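Local coordinates for protein purine nucleoside phosphorylase YlmD (Geobacillus stearothermophilus, PDB 6T1B) that catalyses the phosphorolysis of adenosine, inosine and S-methyl-5'-thioadenosine to the free base and a ribose 1-phosphate, and also deaminates adenosine, at residues L118-Y130 against A136-G148. Sequence-based numbering, arbitrary orientation.
Sequences LLALCFADCVPIY and AGLVGLAHAGWRG. With NOS (inosine), chain B.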
loop_
_atom_site.group_PDB
_atom_site.type_symbol
_atom_site.label_atom_id
_atom_site.label_comp_id
_atom_site.label_asym_id
_atom_site.label_seq_id
_atom_site.Cartn_x
_atom_site.Cartn_y
_atom_site.Cartn_z
ATOM N N LEU A 118 -3.536 -12.693 -5.523
ATOM C CA LEU A 118 -3.900 -11.350 -5.091
ATOM C C LEU A 118 -2.982 -10.922 -3.964
ATOM O O LEU A 118 -3.082 -11.429 -2.850
ATOM C CB LEU A 118 -5.368 -11.275 -4.660
ATOM C CG LEU A 118 -5.875 -9.837 -4.523
ATOM C CD1 LEU A 118 -6.095 -9.173 -5.874
ATOM C CD2 LEU A 118 -7.134 -9.756 -3.659
ATOM N N LEU A 119 -2.092 -9.965 -4.227
ATOM C CA LEU A 119 -1.264 -9.403 -3.176
ATOM C C LEU A 119 -2.158 -8.515 -2.331
ATOM O O LEU A 119 -2.923 -7.704 -2.878
ATOM C CB LEU A 119 -0.131 -8.576 -3.781
ATOM C CG LEU A 119 0.679 -9.332 -4.852
ATOM C CD1 LEU A 119 1.762 -8.396 -5.375
ATOM C CD2 LEU A 119 1.258 -10.603 -4.366
ATOM N N ALA A 120 -2.050 -8.613 -1.012
ATOM C CA ALA A 120 -3.009 -7.966 -0.129
ATOM C C ALA A 120 -2.278 -7.469 1.112
ATOM O O ALA A 120 -1.786 -8.276 1.913
ATOM C CB ALA A 120 -4.118 -8.961 0.223
ATOM N N LEU A 121 -2.229 -6.137 1.282
ATOM C CA LEU A 121 -1.545 -5.492 2.393
ATOM C C LEU A 121 -2.494 -4.509 3.095
ATOM O O LEU A 121 -3.384 -3.935 2.455
ATOM C CB LEU A 121 -0.270 -4.764 1.929
ATOM C CG LEU A 121 0.975 -5.632 1.731
ATOM C CD1 LEU A 121 1.008 -6.568 0.535
ATOM C CD2 LEU A 121 2.214 -4.726 1.694
ATOM N N CYS A 122 -2.287 -4.330 4.399
ATOM C CA CYS A 122 -3.168 -3.526 5.223
ATOM C C CYS A 122 -2.615 -2.136 5.466
ATOM O O CYS A 122 -1.395 -1.982 5.643
ATOM C CB CYS A 122 -3.341 -4.213 6.573
ATOM S SG CYS A 122 -4.414 -5.661 6.538
ATOM N N PHE A 123 -3.518 -1.144 5.538
ATOM C CA PHE A 123 -3.138 0.255 5.617
ATOM C C PHE A 123 -4.127 1.043 6.461
ATOM O O PHE A 123 -5.337 0.813 6.400
ATOM C CB PHE A 123 -3.119 0.882 4.220
ATOM C CG PHE A 123 -2.012 0.371 3.397
ATOM C CD1 PHE A 123 -0.771 0.973 3.464
ATOM C CD2 PHE A 123 -2.161 -0.771 2.648
ATOM C CE1 PHE A 123 0.301 0.469 2.747
ATOM C CE2 PHE A 123 -1.083 -1.281 1.932
ATOM C CZ PHE A 123 0.143 -0.663 1.994
ATOM N N ALA A 124 -3.623 2.056 7.184
ATOM C CA ALA A 124 -4.458 3.071 7.815
ATOM C C ALA A 124 -3.635 4.328 8.111
ATOM O O ALA A 124 -3.572 4.797 9.240
ATOM C CB ALA A 124 -5.118 2.542 9.078
ATOM N N ASP A 125 -2.970 4.829 7.068
ATOM C CA ASP A 125 -2.221 6.086 7.045
ATOM C C ASP A 125 -0.940 5.896 6.206
ATOM O O ASP A 125 -0.526 6.805 5.496
ATOM C CB ASP A 125 -1.778 6.621 8.402
ATOM C CG ASP A 125 -2.864 7.373 9.159
ATOM O OD1 ASP A 125 -2.606 7.596 10.348
ATOM O OD2 ASP A 125 -3.923 7.781 8.598
ATOM N N CYS A 126 -0.298 4.737 6.298
ATOM C CA CYS A 126 0.977 4.529 5.609
ATOM C C CYS A 126 0.732 4.477 4.109
ATOM O O CYS A 126 -0.379 4.247 3.648
ATOM C CB CYS A 126 1.640 3.259 6.117
ATOM S SG CYS A 126 2.169 3.374 7.854
ATOM N N VAL A 127 1.791 4.683 3.345
ATOM C CA VAL A 127 1.645 4.806 1.905
ATOM C C VAL A 127 1.546 3.452 1.215
ATOM O O VAL A 127 2.474 2.634 1.314
ATOM C CB VAL A 127 2.809 5.614 1.291
ATOM C CG1 VAL A 127 2.585 5.775 -0.203
ATOM C CG2 VAL A 127 2.948 6.945 1.982
ATOM N N PRO A 128 0.441 3.173 0.504
ATOM C CA PRO A 128 0.390 1.968 -0.341
ATOM C C PRO A 128 0.978 2.287 -1.707
ATOM O O PRO A 128 0.524 3.223 -2.387
ATOM C CB PRO A 128 -1.110 1.648 -0.413
ATOM C CG PRO A 128 -1.803 2.963 -0.249
ATOM C CD PRO A 128 -0.833 3.927 0.447
ATOM N N ILE A 129 1.984 1.536 -2.116
ATOM C CA ILE A 129 2.661 1.780 -3.386
ATOM C C ILE A 129 2.388 0.576 -4.281
ATOM O O ILE A 129 2.813 -0.545 -3.977
ATOM C CB ILE A 129 4.167 2.027 -3.211
ATOM C CG1 ILE A 129 4.475 3.067 -2.143
ATOM C CG2 ILE A 129 4.725 2.489 -4.558
ATOM C CD1 ILE A 129 5.945 3.235 -1.898
ATOM N N TYR A 130 1.641 0.803 -5.363
ATOM C CA TYR A 130 1.275 -0.232 -6.309
ATOM C C TYR A 130 2.198 -0.144 -7.520
ATOM O O TYR A 130 2.414 0.945 -8.059
ATOM C CB TYR A 130 -0.159 -0.012 -6.812
ATOM C CG TYR A 130 -1.271 0.058 -5.764
ATOM C CD1 TYR A 130 -1.409 1.169 -4.937
ATOM C CD2 TYR A 130 -2.222 -0.954 -5.659
ATOM C CE1 TYR A 130 -2.442 1.250 -4.005
ATOM C CE2 TYR A 130 -3.241 -0.882 -4.746
ATOM C CZ TYR A 130 -3.346 0.224 -3.910
ATOM O OH TYR A 130 -4.392 0.332 -3.005
ATOM N N ALA A 136 5.328 -7.285 -18.977
ATOM C CA ALA A 136 5.946 -8.451 -18.364
ATOM C C ALA A 136 5.034 -9.188 -17.402
ATOM O O ALA A 136 5.445 -10.207 -16.837
ATOM C CB ALA A 136 7.218 -8.035 -17.633
ATOM N N GLY A 137 3.834 -8.685 -17.145
ATOM C CA GLY A 137 2.940 -9.379 -16.243
ATOM C C GLY A 137 3.370 -9.353 -14.792
ATOM O O GLY A 137 2.991 -10.242 -14.029
ATOM N N LEU A 138 4.083 -8.312 -14.353
ATOM C CA LEU A 138 4.488 -8.151 -12.965
ATOM C C LEU A 138 3.552 -7.182 -12.273
ATOM O O LEU A 138 3.182 -6.141 -12.847
ATOM C CB LEU A 138 5.903 -7.576 -12.853
ATOM C CG LEU A 138 7.034 -8.589 -12.928
ATOM C CD1 LEU A 138 8.340 -7.960 -13.352
ATOM C CD2 LEU A 138 7.164 -9.250 -11.555
ATOM N N VAL A 139 3.179 -7.522 -11.048
ATOM C CA VAL A 139 2.503 -6.584 -10.169
ATOM C C VAL A 139 3.234 -6.622 -8.836
ATOM O O VAL A 139 3.771 -7.668 -8.433
ATOM C CB VAL A 139 0.995 -6.883 -9.983
ATOM C CG1 VAL A 139 0.244 -6.714 -11.295
ATOM C CG2 VAL A 139 0.767 -8.277 -9.365
ATOM N N GLY A 140 3.197 -5.501 -8.118
ATOM C CA GLY A 140 3.814 -5.433 -6.810
ATOM C C GLY A 140 3.046 -4.489 -5.919
ATOM O O GLY A 140 2.306 -3.615 -6.395
ATOM N N LEU A 141 3.270 -4.650 -4.616
ATOM C CA LEU A 141 2.604 -3.795 -3.650
ATOM C C LEU A 141 3.506 -3.670 -2.438
ATOM O O LEU A 141 3.979 -4.677 -1.886
ATOM C CB LEU A 141 1.248 -4.409 -3.258
ATOM C CG LEU A 141 0.375 -3.644 -2.272
ATOM C CD1 LEU A 141 0.090 -2.227 -2.697
ATOM C CD2 LEU A 141 -0.929 -4.441 -2.083
ATOM N N ALA A 142 3.720 -2.438 -1.992
ATOM C CA ALA A 142 4.570 -2.156 -0.845
ATOM C C ALA A 142 3.884 -1.229 0.140
ATOM O O ALA A 142 3.074 -0.380 -0.242
ATOM C CB ALA A 142 5.907 -1.536 -1.290
ATOM N N HIS A 143 4.246 -1.412 1.410
ATOM C CA HIS A 143 3.742 -0.672 2.558
ATOM C C HIS A 143 4.879 0.215 3.039
ATOM O O HIS A 143 5.908 -0.285 3.498
ATOM C CB HIS A 143 3.336 -1.708 3.617
ATOM C CG HIS A 143 3.219 -1.190 5.006
ATOM N ND1 HIS A 143 4.122 -1.526 5.992
ATOM C CD2 HIS A 143 2.263 -0.439 5.613
ATOM C CE1 HIS A 143 3.756 -0.973 7.132
ATOM N NE2 HIS A 143 2.617 -0.319 6.937
ATOM N N ALA A 144 4.694 1.535 2.936
ATOM C CA ALA A 144 5.737 2.482 3.298
ATOM C C ALA A 144 5.230 3.522 4.283
ATOM O O ALA A 144 4.648 4.534 3.892
ATOM C CB ALA A 144 6.293 3.178 2.053
ATOM N N GLY A 145 5.484 3.302 5.567
ATOM C CA GLY A 145 5.458 4.365 6.541
ATOM C C GLY A 145 6.799 5.055 6.559
ATOM O O GLY A 145 7.643 4.860 5.682
ATOM N N TRP A 146 7.020 5.883 7.583
ATOM C CA TRP A 146 8.282 6.618 7.584
ATOM C C TRP A 146 9.480 5.669 7.648
ATOM O O TRP A 146 10.520 5.931 7.024
ATOM C CB TRP A 146 8.316 7.700 8.678
ATOM C CG TRP A 146 8.593 7.246 10.093
ATOM C CD1 TRP A 146 7.682 7.004 11.064
ATOM C CD2 TRP A 146 9.876 7.025 10.683
ATOM N NE1 TRP A 146 8.306 6.622 12.222
ATOM C CE2 TRP A 146 9.659 6.643 12.017
ATOM C CE3 TRP A 146 11.186 7.119 10.211
ATOM C CZ2 TRP A 146 10.699 6.349 12.883
ATOM C CZ3 TRP A 146 12.223 6.826 11.081
ATOM C CH2 TRP A 146 11.969 6.446 12.401
ATOM N N ARG A 147 9.365 4.571 8.396
ATOM C CA ARG A 147 10.513 3.685 8.565
ATOM C C ARG A 147 10.840 2.962 7.262
ATOM O O ARG A 147 12.015 2.884 6.855
ATOM C CB ARG A 147 10.243 2.674 9.671
ATOM C CG ARG A 147 10.185 3.281 11.028
ATOM C CD ARG A 147 10.239 2.191 12.063
ATOM N NE ARG A 147 9.909 2.725 13.372
ATOM C CZ ARG A 147 10.795 3.149 14.260
ATOM N NH1 ARG A 147 10.362 3.625 15.413
ATOM N NH2 ARG A 147 12.098 3.097 13.999
ATOM N N GLY A 148 9.818 2.436 6.595
ATOM C CA GLY A 148 10.041 1.752 5.330
ATOM C C GLY A 148 10.534 2.701 4.256
ATOM O O GLY A 148 11.356 2.331 3.413
HETATM N N9 NOS B . -1.624 -4.875 11.137
HETATM C C4 NOS B . -1.529 -5.707 10.084
HETATM N N3 NOS B . -0.521 -5.886 9.013
HETATM C C2 NOS B . -0.706 -6.924 8.038
HETATM N N1 NOS B . -1.850 -7.791 8.076
HETATM C C6 NOS B . -2.842 -7.664 9.073
HETATM O O6 NOS B . -3.782 -8.412 9.043
HETATM C C5 NOS B . -2.620 -6.542 10.108
HETATM N N7 NOS B . -3.364 -6.175 11.104
HETATM C C8 NOS B . -2.774 -5.172 11.751
HETATM C "C5'" NOS B . 0.133 -1.940 8.531
HETATM O "O5'" NOS B . -0.191 -0.606 8.146
HETATM C "C4'" NOS B . 0.207 -2.068 10.031
HETATM O "O4'" NOS B . -0.975 -2.765 10.486
HETATM C "C1'" NOS B . -0.615 -3.822 11.351
HETATM C "C2'" NOS B . 0.833 -4.175 11.025
HETATM O "O2'" NOS B . 1.486 -4.702 12.173
HETATM C "C3'" NOS B . 1.413 -2.831 10.581
HETATM O "O3'" NOS B . 1.929 -2.130 11.725
#
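His143 meets Phe123 because its CG is anti to the backbone N (chi1 161°), while the phenyl CG is anti to its own carbonyl carbon (chi1 -70°). The imidazole turns an edge toward the phenyl face in an offset T-shaped pair, planes at 60° and His143 CD2 3.6 Å from Phe123 CE1. Strands 127-133 and 138-144 supply the frame, an antiparallel hairpin; Ile129 N gives Ala142 O a nearly straight bond in the carbonyl plane (2.9 Å), whereas Val127 N approaches Ala144 O from well above the plane of Ala144's own carbonyl. Leu141 packs between two sheets: its CD1 sits over the Tyr130 face, 4.0 Å from the ring centroid, and its CD2 touches Leu121 CD1 (3.9 Å) on strand 118-123. At the pocket end, His143 and Cys126 bind the catalytic zinc with His81, and Asp108 OD2 hydrogen-bonds His143 ND1, illustrating how a second-shell carboxylate fixes a metal ligand's rotation. With an alanine here, the zinc would probably be short of a ligand and Asp108 without its partner. Inosine O5' donates to Cys122 O (3.1 Å) and lies 3.1 Å from His143 NE2, so this seam between sheets brings metal and ribose hydroxyl together, other residues completing the pocket.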